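Local coordinates for fibronectin type III domain-containing protein (Simiduia agarivorans, PDB 6P2K) that probably hydrolyses xyloglucan or related beta-glucans as a glycoside hydrolase family 74 enzyme, with a catalytic region built of seven-bladed beta-propellers that also binds zinc, at residues Ala671-Ser676 and Trp731-Asp736; Leu678-Ser683 and Leu714-Phe719; Ser706-Asp711 and Leu738-Met743. All blocks are in the same frame, centred on the assembly; numbering follows the deposited sequence.

Interaction 1. Residues Ala671-Ser676 and Trp731-Asp736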
# COMPACT_ATOMS: atom_id res chain seq x y z
N ALA B 671 -8.13 46.60 43.13
CA ALA B 671 -9.49 47.11 43.27
C ALA B 671 -10.52 46.09 42.81
O ALA B 671 -11.56 45.92 43.45
CB ALA B 671 -9.65 48.42 42.49
N VAL B 672 -10.24 45.39 41.71
CA VAL B 672 -11.19 44.40 41.19
C VAL B 672 -11.16 43.12 42.02
O VAL B 672 -12.19 42.46 42.19
CB VAL B 672 -10.88 44.12 39.71
CG1 VAL B 672 -11.73 42.98 39.18
CG2 VAL B 672 -11.11 45.38 38.88
N ARG B 673 -10.00 42.77 42.57
CA ARG B 673 -9.83 41.58 43.41
C ARG B 673 -9.14 42.00 44.70
O ARG B 673 -7.90 42.03 44.77
CB ARG B 673 -9.04 40.49 42.68
CG ARG B 673 -8.86 39.19 43.45
CD ARG B 673 -8.38 38.09 42.52
NE ARG B 673 -7.99 36.88 43.23
CZ ARG B 673 -8.85 35.94 43.63
NH1 ARG B 673 -10.15 36.08 43.41
NH2 ARG B 673 -8.40 34.87 44.26
N PRO B 674 -9.90 42.33 45.74
CA PRO B 674 -9.29 42.78 47.00
C PRO B 674 -8.41 41.70 47.61
O PRO B 674 -8.66 40.50 47.45
CB PRO B 674 -10.50 43.08 47.89
CG PRO B 674 -11.63 43.34 46.92
CD PRO B 674 -11.37 42.41 45.77
N THR B 675 -7.37 42.14 48.32
CA THR B 675 -6.46 41.21 48.97
C THR B 675 -7.17 40.32 49.97
O THR B 675 -6.60 39.30 50.39
CB THR B 675 -5.32 41.97 49.66
OG1 THR B 675 -5.86 42.81 50.68
CG2 THR B 675 -4.58 42.83 48.64
N SER B 676 -8.40 40.66 50.35
CA SER B 676 -9.25 39.79 51.15
C SER B 676 -9.38 38.39 50.57
O SER B 676 -9.73 37.46 51.32
CB SER B 676 -10.62 40.45 51.29
OG SER B 676 -11.53 39.90 50.34
N TRP B 731 -12.82 45.60 33.48
CA TRP B 731 -12.17 44.39 33.95
C TRP B 731 -13.02 43.71 35.02
O TRP B 731 -13.73 44.36 35.79
CB TRP B 731 -10.78 44.71 34.51
CG TRP B 731 -9.84 45.20 33.46
CD1 TRP B 731 -9.69 46.49 33.05
CD2 TRP B 731 -8.93 44.42 32.68
NE1 TRP B 731 -8.74 46.56 32.06
CE2 TRP B 731 -8.26 45.30 31.82
CE3 TRP B 731 -8.62 43.05 32.63
CZ2 TRP B 731 -7.29 44.87 30.91
CZ3 TRP B 731 -7.66 42.62 31.73
CH2 TRP B 731 -7.00 43.53 30.88
N GLN B 732 -12.93 42.38 35.04
CA GLN B 732 -13.60 41.57 36.04
C GLN B 732 -12.66 40.47 36.49
O GLN B 732 -11.70 40.11 35.80
CB GLN B 732 -14.92 40.99 35.52
CG GLN B 732 -14.77 40.15 34.26
CD GLN B 732 -16.11 39.70 33.70
OE1 GLN B 732 -16.95 39.16 34.42
NE2 GLN B 732 -16.31 39.93 32.40
N ASP B 733 -12.94 39.93 37.68
CA ASP B 733 -12.14 38.87 38.28
C ASP B 733 -12.70 37.53 37.83
O ASP B 733 -13.87 37.22 38.07
CB ASP B 733 -12.17 39.00 39.80
CG ASP B 733 -11.34 37.94 40.51
OD1 ASP B 733 -10.60 37.19 39.84
OD2 ASP B 733 -11.44 37.86 41.75
N ILE B 734 -11.87 36.73 37.16
CA ILE B 734 -12.30 35.41 36.69
C ILE B 734 -11.41 34.33 37.28
O ILE B 734 -11.27 33.24 36.70
CB ILE B 734 -12.33 35.34 35.15
CG1 ILE B 734 -10.92 35.54 34.57
CG2 ILE B 734 -13.29 36.37 34.58
CD1 ILE B 734 -10.75 34.91 33.20
N THR B 735 -10.80 34.61 38.43
CA THR B 735 -9.99 33.59 39.10
C THR B 735 -10.85 32.40 39.50
O THR B 735 -10.49 31.25 39.23
CB THR B 735 -9.30 34.19 40.33
OG1 THR B 735 -8.61 35.39 39.96
CG2 THR B 735 -8.30 33.20 40.91
N ASP B 736 -12.00 32.66 40.12
CA ASP B 736 -13.01 31.65 40.49
C ASP B 736 -12.30 30.52 41.24
O ASP B 736 -11.60 30.79 42.22
CB ASP B 736 -13.77 31.22 39.24
CG ASP B 736 -14.56 32.36 38.62
OD1 ASP B 736 -15.14 33.16 39.38
OD2 ASP B 736 -14.61 32.45 37.38
O HOH W 1 -13.22 39.78 43.07
O HOH W 2 -11.46 33.60 43.87
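Arg673 reaches across to Asp733 and forms a salt bridge through a single nitrogen: NH1 donates to Asp733 OD2 over 2.8 Å, with an N-H...O angle of 158°. The acceptor lies close to the guanidinium plane and uses its syn lone pair, yet the two flat groups are turned 71° against each other, so the bridge is one-pronged rather than a coplanar fork. With CG anti to the backbone N (chi1 -178°) and the chain extended as far as NE, the arginine carries its methylene groups past the carboxylate, CD passing 3.2 Å from Asp733 OD2. Thr735 crosses the arginine at about a right angle and sets OG1 over one face of the guanidinium, 3.6 Å from Arg673 NE. Beside this polar pair, Val672 rests CG1 against the strand backbone, 3.6 Å from Asp733 N.

In the second shell, an Asx turn fixes the carboxylate just where strand 729-733 ends. Asp733 OD1 accepts from Thr735 N (2.9 Å), which comes from above the carboxylate plane, and from Thr735 OG1 (2.7 Å) on the syn lone pair. That hydroxyl is also hydrogen-bonded to Val718 N in the adjoining strand. One water donates to both Val672 O and Asp733 OD2; another accepts from Arg673 NH1 and donates to Asp736 O. The contact thus ties the end of helix 666-672, part of the connection between two propeller blades, to the outermost strand of the second of them, at the protein surface.

Both carboxylate oxygens are matched by donors, two on OD1 and, counting the water, two on OD2; such a setting would probably keep Asp733 ionised and hold the arginine in one orientation.

Interaction 2. Residues Leu678-Ser683 and Leu714-Phe719; sequences LVWWNS and LGYGVF
Trp680 lies flat against Leu714, whose CD2 sits over the five-membered ring, 3.6 Å from its centroid and 13° off the normal. Leu714 CD1 covers the six-membered part at Trp680 CE3 and CZ3, while the opposite face of the indole is met by Leu678 CB from its own loop, so the ring is sandwiched between two leucines. Its chi1 of 46° places CG between the backbone N and the carbonyl carbon, folding the indole back beneath Leu678. At the ring edge, Gly715 O lies in plane, 3.7 Å from Trp680 CZ2, and a water takes the hydrogen of Trp680 NE1 (3.0 Å) and donates to Gly715 O (2.8 Å). Were the indole cut back to an alanine here, Leu714 would probably face a gap on the side of Leu678 CB, and the water on Gly715 O would lose its indole donor.

Tyr716 is gripped from two directions. Leu678 CD1 stands over its face, 3.8 Å from the ring centroid, and its edge points toward the face of Trp681 in an offset edge-to-face pair, centroids 5.9 Å apart and planes at 89°. The phenol oxygen is hydrogen-bonded to Arg673 O.

The loop is shaped by a type I turn from Leu678 to Trp681, running into the short helix 681-684. In the strand, Tyr716 and Gly717 together pair with Tyr707, forming a beta bulge. The arrangement is that of a propeller blade whose third strand, 714-723, is overlaid by the connection that leads into this blade from the preceding one.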
# COMPACT_ATOMS: atom_id res chain seq x y z
N LEU B 678 -6.99 36.51 49.27
CA LEU B 678 -5.72 35.80 49.29
C LEU B 678 -5.40 35.38 50.72
O LEU B 678 -5.23 36.24 51.59
CB LEU B 678 -4.61 36.66 48.71
CG LEU B 678 -4.96 37.28 47.36
CD1 LEU B 678 -3.88 38.23 46.95
CD2 LEU B 678 -5.16 36.19 46.31
N VAL B 679 -5.31 34.07 50.94
CA VAL B 679 -5.00 33.56 52.27
C VAL B 679 -3.58 33.92 52.69
O VAL B 679 -3.27 33.92 53.89
CB VAL B 679 -5.22 32.03 52.30
CG1 VAL B 679 -4.11 31.31 51.55
CG2 VAL B 679 -5.34 31.53 53.73
N TRP B 680 -2.71 34.25 51.73
CA TRP B 680 -1.29 34.47 52.00
C TRP B 680 -0.92 35.94 52.14
O TRP B 680 0.24 36.24 52.43
CB TRP B 680 -0.44 33.85 50.89
CG TRP B 680 -0.92 34.14 49.49
CD1 TRP B 680 -1.74 33.36 48.73
CD2 TRP B 680 -0.60 35.28 48.69
NE1 TRP B 680 -1.95 33.94 47.50
CE2 TRP B 680 -1.26 35.13 47.45
CE3 TRP B 680 0.18 36.42 48.89
CZ2 TRP B 680 -1.17 36.07 46.43
CZ3 TRP B 680 0.27 37.36 47.87
CH2 TRP B 680 -0.40 37.17 46.66
N TRP B 681 -1.87 36.86 51.96
CA TRP B 681 -1.52 38.27 51.86
C TRP B 681 -0.88 38.79 53.14
O TRP B 681 0.11 39.54 53.10
CB TRP B 681 -2.74 39.11 51.50
CG TRP B 681 -2.35 40.52 51.19
CD1 TRP B 681 -2.53 41.61 51.97
CD2 TRP B 681 -1.68 40.97 50.01
NE1 TRP B 681 -2.02 42.73 51.35
CE2 TRP B 681 -1.50 42.36 50.14
CE3 TRP B 681 -1.22 40.34 48.85
CZ2 TRP B 681 -0.88 43.13 49.15
CZ3 TRP B 681 -0.61 41.10 47.87
CH2 TRP B 681 -0.44 42.48 48.03
N ASN B 682 -1.43 38.42 54.30
CA ASN B 682 -0.94 38.99 55.55
C ASN B 682 0.41 38.42 55.95
O ASN B 682 1.12 39.05 56.75
CB ASN B 682 -1.97 38.76 56.66
CG ASN B 682 -3.14 39.72 56.56
OD1 ASN B 682 -2.96 40.91 56.31
ND2 ASN B 682 -4.34 39.19 56.75
N SER B 683 0.80 37.26 55.42
CA SER B 683 2.08 36.65 55.76
C SER B 683 3.19 37.07 54.81
O SER B 683 4.27 37.49 55.26
CB SER B 683 1.96 35.12 55.78
OG SER B 683 1.01 34.69 56.75
N LEU B 714 3.18 32.56 44.02
CA LEU B 714 1.98 33.25 44.47
C LEU B 714 1.24 33.82 43.27
O LEU B 714 1.83 34.56 42.47
CB LEU B 714 2.32 34.36 45.46
CG LEU B 714 2.99 33.87 46.75
CD1 LEU B 714 3.54 35.05 47.55
CD2 LEU B 714 2.01 33.06 47.58
N GLY B 715 -0.03 33.45 43.13
CA GLY B 715 -0.86 34.01 42.08
C GLY B 715 -1.89 34.96 42.64
O GLY B 715 -2.71 34.57 43.48
N TYR B 716 -1.86 36.22 42.20
CA TYR B 716 -2.82 37.19 42.71
C TYR B 716 -4.21 36.92 42.17
O TYR B 716 -5.19 36.90 42.92
CB TYR B 716 -2.38 38.62 42.38
CG TYR B 716 -3.15 39.63 43.19
CD1 TYR B 716 -4.41 40.05 42.79
CD2 TYR B 716 -2.63 40.15 44.37
CE1 TYR B 716 -5.13 40.96 43.54
CE2 TYR B 716 -3.34 41.06 45.12
CZ TYR B 716 -4.59 41.47 44.71
OH TYR B 716 -5.30 42.37 45.45
N GLY B 717 -4.33 36.74 40.86
CA GLY B 717 -5.63 36.52 40.25
C GLY B 717 -5.62 36.59 38.74
O GLY B 717 -4.66 37.08 38.13
N VAL B 718 -6.69 36.09 38.13
CA VAL B 718 -6.87 36.12 36.68
C VAL B 718 -7.92 37.18 36.37
O VAL B 718 -8.98 37.22 37.02
CB VAL B 718 -7.30 34.75 36.14
CG1 VAL B 718 -7.29 34.74 34.61
CG2 VAL B 718 -6.39 33.66 36.70
N PHE B 719 -7.64 38.03 35.40
CA PHE B 719 -8.49 39.17 35.10
C PHE B 719 -8.88 39.18 33.63
O PHE B 719 -8.03 38.97 32.75
CB PHE B 719 -7.81 40.49 35.48
CG PHE B 719 -7.43 40.56 36.92
CD1 PHE B 719 -6.19 40.09 37.36
CD2 PHE B 719 -8.31 41.08 37.86
CE1 PHE B 719 -5.84 40.15 38.69
CE2 PHE B 719 -7.97 41.14 39.20
CZ PHE B 719 -6.73 40.68 39.62
O HOH W 3 -2.99 32.32 45.19

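Interaction 3. Residues Ser706-Asp711 and Leu738-Met743; sequences SYYDHD and LHFSGM
Tyr708 lays its inner half over Gly742 and its outer end on Phe740. Its CB is 3.6 Å from Gly742 CA, and CG comes closer, to 3.4 Å of the same carbon. The glycine lies over the ring face, CA being 3.8 Å from the ring centroid and 29° off the normal, a CH-pi contact. The absence of a side chain at Gly742 lets its CA come this close to the ring. Farther out, CE1 and CZ approach Phe740 CZ, and at the tip Tyr708 OH is 3.5 Å from Phe740 CZ; the two rings meet obliquely, with planes 63° apart. The anti placement of CG relative to the backbone N (chi1 172°) swings the phenol out across the loop.

Residues 706-709 belong to the second strand of a four-stranded antiparallel propeller blade, and residues 738-743 to the connection leading into the inner strand of the next blade, 745-751, whose sheet is completed by the N-terminal strand 7-8.

Ser706, two residues before Tyr708, points toward the same loop. Its OG donates to Ser741 O over 2.7 Å, approaching from outside the carbonyl plane, and its CB rests 3.9 Å from Met743 SD. A water among these buried residues donates to Ser706 OG and to Tyr707 O (2.8 Å) and lies 2.6 Å from Ser741 OG, joining both segments.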
# COMPACT_ATOMS: atom_id res chain seq x y z
N SER B 706 -2.85 37.48 33.93
CA SER B 706 -2.75 36.86 35.24
C SER B 706 -1.51 37.37 35.97
O SER B 706 -0.40 37.29 35.44
CB SER B 706 -2.69 35.33 35.12
OG SER B 706 -2.19 34.73 36.30
N TYR B 707 -1.71 37.89 37.18
CA TYR B 707 -0.62 38.40 38.01
C TYR B 707 -0.08 37.27 38.87
O TYR B 707 -0.83 36.64 39.62
CB TYR B 707 -1.09 39.56 38.88
CG TYR B 707 -0.94 40.92 38.23
CD1 TYR B 707 0.30 41.36 37.79
CD2 TYR B 707 -2.04 41.76 38.08
CE1 TYR B 707 0.44 42.61 37.20
CE2 TYR B 707 -1.90 43.01 37.49
CZ TYR B 707 -0.66 43.42 37.06
OH TYR B 707 -0.52 44.66 36.47
N TYR B 708 1.23 37.03 38.79
CA TYR B 708 1.83 35.85 39.41
C TYR B 708 3.31 36.11 39.64
O TYR B 708 4.01 36.57 38.73
CB TYR B 708 1.62 34.63 38.52
CG TYR B 708 2.36 33.38 38.95
CD1 TYR B 708 1.89 32.60 40.00
CD2 TYR B 708 3.51 32.98 38.29
CE1 TYR B 708 2.56 31.46 40.39
CE2 TYR B 708 4.19 31.84 38.68
CZ TYR B 708 3.71 31.08 39.72
OH TYR B 708 4.39 29.95 40.10
N ASP B 709 3.78 35.82 40.86
CA ASP B 709 5.19 36.01 41.23
C ASP B 709 5.83 34.62 41.36
O ASP B 709 5.64 33.93 42.36
CB ASP B 709 5.31 36.80 42.53
CG ASP B 709 6.74 37.27 42.80
OD1 ASP B 709 7.69 36.67 42.25
OD2 ASP B 709 6.91 38.23 43.58
N HIS B 710 6.59 34.24 40.33
CA HIS B 710 7.20 32.92 40.30
C HIS B 710 8.24 32.73 41.40
O HIS B 710 8.60 31.58 41.71
CB HIS B 710 7.85 32.68 38.94
CG HIS B 710 9.17 33.35 38.77
ND1 HIS B 710 9.29 34.66 38.35
CD2 HIS B 710 10.44 32.90 38.96
CE1 HIS B 710 10.57 34.99 38.29
NE2 HIS B 710 11.29 33.93 38.66
N ASP B 711 8.75 33.81 41.98
CA ASP B 711 9.75 33.68 43.04
C ASP B 711 9.17 33.03 44.28
O ASP B 711 9.90 32.40 45.05
CB ASP B 711 10.33 35.05 43.39
CG ASP B 711 11.33 35.54 42.36
OD1 ASP B 711 12.07 34.70 41.81
OD2 ASP B 711 11.36 36.76 42.10
N LEU B 738 -9.81 28.59 40.31
CA LEU B 738 -8.46 28.28 39.82
C LEU B 738 -7.48 28.52 40.96
O LEU B 738 -7.14 29.66 41.28
CB LEU B 738 -8.11 29.11 38.60
CG LEU B 738 -6.89 28.61 37.82
CD1 LEU B 738 -7.11 27.19 37.30
CD2 LEU B 738 -6.55 29.55 36.68
N HIS B 739 -7.01 27.43 41.57
CA HIS B 739 -6.22 27.57 42.79
C HIS B 739 -4.76 27.88 42.49
O HIS B 739 -4.12 28.65 43.22
CB HIS B 739 -6.37 26.30 43.63
CG HIS B 739 -7.76 26.08 44.15
ND1 HIS B 739 -8.54 25.02 43.76
CD2 HIS B 739 -8.50 26.80 45.03
CE1 HIS B 739 -9.71 25.09 44.37
NE2 HIS B 739 -9.71 26.16 45.15
N PHE B 740 -4.22 27.32 41.41
CA PHE B 740 -2.92 27.72 40.89
C PHE B 740 -3.19 28.51 39.61
O PHE B 740 -3.53 27.92 38.58
CB PHE B 740 -2.03 26.51 40.63
CG PHE B 740 -0.62 26.87 40.24
CD1 PHE B 740 -0.30 27.08 38.91
CD2 PHE B 740 0.36 27.00 41.19
CE1 PHE B 740 0.99 27.42 38.54
CE2 PHE B 740 1.66 27.34 40.83
CZ PHE B 740 1.97 27.55 39.51
N SER B 741 -3.07 29.83 39.69
CA SER B 741 -3.55 30.71 38.64
C SER B 741 -2.44 31.41 37.86
O SER B 741 -2.74 32.16 36.94
CB SER B 741 -4.49 31.77 39.23
OG SER B 741 -3.84 32.53 40.23
N GLY B 742 -1.17 31.19 38.22
CA GLY B 742 -0.10 31.66 37.36
C GLY B 742 -0.17 30.97 36.01
O GLY B 742 -0.53 29.80 35.90
N MET B 743 0.15 31.72 34.95
CA MET B 743 -0.06 31.24 33.59
C MET B 743 1.16 31.50 32.72
O MET B 743 1.78 32.56 32.81
CB MET B 743 -1.29 31.89 32.96
CG MET B 743 -2.60 31.47 33.60
SD MET B 743 -4.00 32.39 32.95
CE MET B 743 -5.35 31.60 33.82
O HOH W 4 -2.68 34.58 39.12

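The three contacts converge on one propeller blade, the sheet spanning 697-733. Interactions 1 and 2, centres about 10 Å apart, both dock parts of the preceding inter-blade connection, onto the blade's outermost strand, 729-733, and onto strand 714-723 respectively; Arg673 O and Tyr716 OH, 2.7 Å apart, link them directly. Interactions 2 and 3, centres about 9 Å apart, share neighbouring strands through Tyr716 N and Tyr707 O (2.8 Å). Interaction 3 joins the blade to its outgoing connection, which continues from the second segment of interaction 1. It is also the most central: the Met743 side chain lies about 10 Å from that of zinc ligand Asp405, whereas interactions 1 and 2 lie away from the zinc sites.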